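PDB 6VPW: chemotaxis protein CheX from Vibrio vulnificus, which probably dephosphorylates the phosphorylated response regulator CheY, as CheX phosphatases do, and so helps terminate the chemotaxis signal. Local coordinates for residues S58-F63 with I128-E133. Sequence-based numbering, arbitrary orientation.
Sequences SMSITF and IRHKCE
Ser58 meets His130 at the edge of the imidazole: Ser58 OG lies in the ring plane, 2.7 Å from His130 ND1, a hydrogen bond in which either atom could be the donor. A chi1 of 52°, matched by 57° in Ser60, turns each OG toward a ring nitrogen of His130. Ser58 OG also bonds Thr117 OG1 of the second subunit and a water that donates a weak bond to Lys131 O. Met59 turns its side chain to the other face of the strand, against Val98 and Thr99 of helix 85-107; only its backbone comes near the ring, with Met59 C 3.7 Å from His130 CE1. Ser60, its CB again directed at strand 128-130, repeats the Ser58 arrangement, Ser60 OG lying 2.7 Å from His130 NE2 and likewise in plane. Beside it, Ile128 CG2 packs 3.6 Å from Ser60 OG. Thr62 and Ile128 pass alongside each other in opposite senses, bringing Ile128 CD1 to 3.2 Å from Thr62 OG1, whose hydrogen bond goes to Ser45.

The axes of segments 58-63 and 128-130 approach to 8.7 Å, nearly antiparallel (164°), too far for backbone pairing, so side chains bridge them. This buried Ser-His-Ser hydrogen-bonded row joins the six-stranded antiparallel sheet to residues Ile128 to His130, which pair with a strand of the second subunit at the dimer interface. In-plane bonds at ND1 and NE2, the nitrogens flanking CE1, fix the imidazole's rotation and satisfy both polar atoms; the hydroxyls could serve either tautomer and would not by themselves exclude a protonated ring.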
loop_
_atom_site.group_PDB
_atom_site.type_symbol
_atom_site.label_atom_id
_atom_site.label_comp_id
_atom_site.label_asym_id
_atom_site.label_seq_id
_atom_site.Cartn_x
_atom_site.Cartn_y
_atom_site.Cartn_z
ATOM N N SER A 58 -9.012 -1.803 -1.551
ATOM C CA SER A 58 -7.873 -1.376 -0.703
ATOM C C SER A 58 -8.298 -0.204 0.176
ATOM O O SER A 58 -9.256 0.495 -0.176
ATOM C CB SER A 58 -6.675 -1.004 -1.547
ATOM O OG SER A 58 -7.036 -0.049 -2.558
ATOM N N MET A 59 -7.619 -0.065 1.305
ATOM C CA MET A 59 -7.850 1.064 2.228
ATOM C C MET A 59 -6.481 1.625 2.644
ATOM O O MET A 59 -5.510 0.831 2.782
ATOM C CB MET A 59 -8.654 0.585 3.440
ATOM C CG MET A 59 -9.039 1.694 4.391
ATOM S SD MET A 59 -7.816 1.896 5.691
ATOM C CE MET A 59 -8.385 0.658 6.855
ATOM N N SER A 60 -6.393 2.949 2.768
ATOM C CA SER A 60 -5.174 3.599 3.294
ATOM C C SER A 60 -5.591 4.603 4.375
ATOM O O SER A 60 -6.704 5.157 4.283
ATOM C CB SER A 60 -4.354 4.261 2.212
ATOM O OG SER A 60 -5.120 5.219 1.495
ATOM N N ILE A 61 -4.776 4.695 5.419
ATOM C CA ILE A 61 -4.926 5.722 6.478
ATOM C C ILE A 61 -3.642 6.524 6.432
ATOM O O ILE A 61 -2.567 5.914 6.607
ATOM C CB ILE A 61 -5.127 5.139 7.885
ATOM C CG1 ILE A 61 -6.245 4.098 7.931
ATOM C CG2 ILE A 61 -5.371 6.281 8.855
ATOM C CD1 ILE A 61 -6.341 3.390 9.260
ATOM N N THR A 62 -3.764 7.829 6.219
ATOM C CA THR A 62 -2.570 8.697 6.130
ATOM C C THR A 62 -2.619 9.685 7.288
ATOM O O THR A 62 -3.710 10.267 7.511
ATOM C CB THR A 62 -2.539 9.403 4.772
ATOM O OG1 THR A 62 -2.444 8.386 3.765
ATOM C CG2 THR A 62 -1.391 10.380 4.679
ATOM N N PHE A 63 -1.478 9.874 7.952
ATOM C CA PHE A 63 -1.375 10.801 9.102
ATOM C C PHE A 63 -0.288 11.852 8.895
ATOM O O PHE A 63 0.804 11.525 8.365
ATOM C CB PHE A 63 -0.959 10.047 10.370
ATOM C CG PHE A 63 -1.914 8.979 10.825
ATOM C CD1 PHE A 63 -2.963 9.280 11.674
ATOM C CD2 PHE A 63 -1.780 7.676 10.378
ATOM C CE1 PHE A 63 -3.840 8.292 12.091
ATOM C CE2 PHE A 63 -2.651 6.689 10.803
ATOM C CZ PHE A 63 -3.665 6.996 11.676
ATOM N N ILE A 128 -0.929 9.414 -1.988
ATOM C CA ILE A 128 -1.463 8.043 -2.217
ATOM C C ILE A 128 -2.517 8.097 -3.321
ATOM O O ILE A 128 -3.308 9.060 -3.354
ATOM C CB ILE A 128 -2.027 7.471 -0.904
ATOM C CG1 ILE A 128 -0.904 7.307 0.123
ATOM C CG2 ILE A 128 -2.782 6.166 -1.140
ATOM C CD1 ILE A 128 -1.299 6.552 1.360
ATOM N N ARG A 129 -2.499 7.110 -4.210
ATOM C CA ARG A 129 -3.502 7.042 -5.296
ATOM C C ARG A 129 -3.946 5.591 -5.434
ATOM O O ARG A 129 -3.118 4.746 -5.845
ATOM C CB ARG A 129 -2.955 7.603 -6.609
ATOM C CG ARG A 129 -2.540 9.064 -6.509
ATOM C CD ARG A 129 -2.365 9.727 -7.856
ATOM N NE ARG A 129 -1.743 11.041 -7.730
ATOM C CZ ARG A 129 -1.772 11.990 -8.663
ATOM N NH1 ARG A 129 -2.421 11.797 -9.797
ATOM N NH2 ARG A 129 -1.168 13.146 -8.448
ATOM N N HIS A 130 -5.181 5.317 -5.019
ATOM C CA HIS A 130 -5.754 3.967 -5.201
ATOM C C HIS A 130 -6.064 3.781 -6.681
ATOM O O HIS A 130 -6.451 4.761 -7.338
ATOM C CB HIS A 130 -6.984 3.802 -4.316
ATOM C CG HIS A 130 -6.638 3.750 -2.870
ATOM N ND1 HIS A 130 -6.718 2.585 -2.149
ATOM C CD2 HIS A 130 -6.174 4.697 -2.023
ATOM C CE1 HIS A 130 -6.342 2.817 -0.907
ATOM N NE2 HIS A 130 -5.990 4.104 -0.809
ATOM N N LYS A 131 -5.863 2.570 -7.185
ATOM C CA LYS A 131 -6.205 2.270 -8.594
ATOM C C LYS A 131 -7.199 1.114 -8.560
ATOM O O LYS A 131 -6.750 -0.027 -8.437
ATOM C CB LYS A 131 -4.935 1.938 -9.389
ATOM C CG LYS A 131 -3.782 2.925 -9.233
ATOM C CD LYS A 131 -4.035 4.310 -9.824
ATOM C CE LYS A 131 -2.955 5.314 -9.456
ATOM N NZ LYS A 131 -3.116 6.609 -10.169
ATOM N N CYS A 132 -8.500 1.392 -8.543
ATOM C CA CYS A 132 -9.470 0.261 -8.623
ATOM C C CYS A 132 -10.627 0.738 -9.508
ATOM O O CYS A 132 -10.608 1.921 -9.873
ATOM C CB CYS A 132 -9.803 -0.304 -7.238
ATOM S SG CYS A 132 -11.397 0.131 -6.488
ATOM N N GLU A 133 -11.537 -0.152 -9.908
ATOM C CA GLU A 133 -12.625 0.224 -10.865
ATOM C C GLU A 133 -13.777 0.949 -10.162
ATOM O O GLU A 133 -14.548 1.641 -10.858
ATOM C CB GLU A 133 -13.147 -1.021 -11.583
ATOM C CG GLU A 133 -12.092 -1.688 -12.440
ATOM C CD GLU A 133 -11.520 -0.793 -13.528
ATOM O OE1 GLU A 133 -12.311 -0.246 -14.323
ATOM O OE2 GLU A 133 -10.289 -0.616 -13.554
HETATM O O HOH W 1 -6.780 0.167 -5.203
#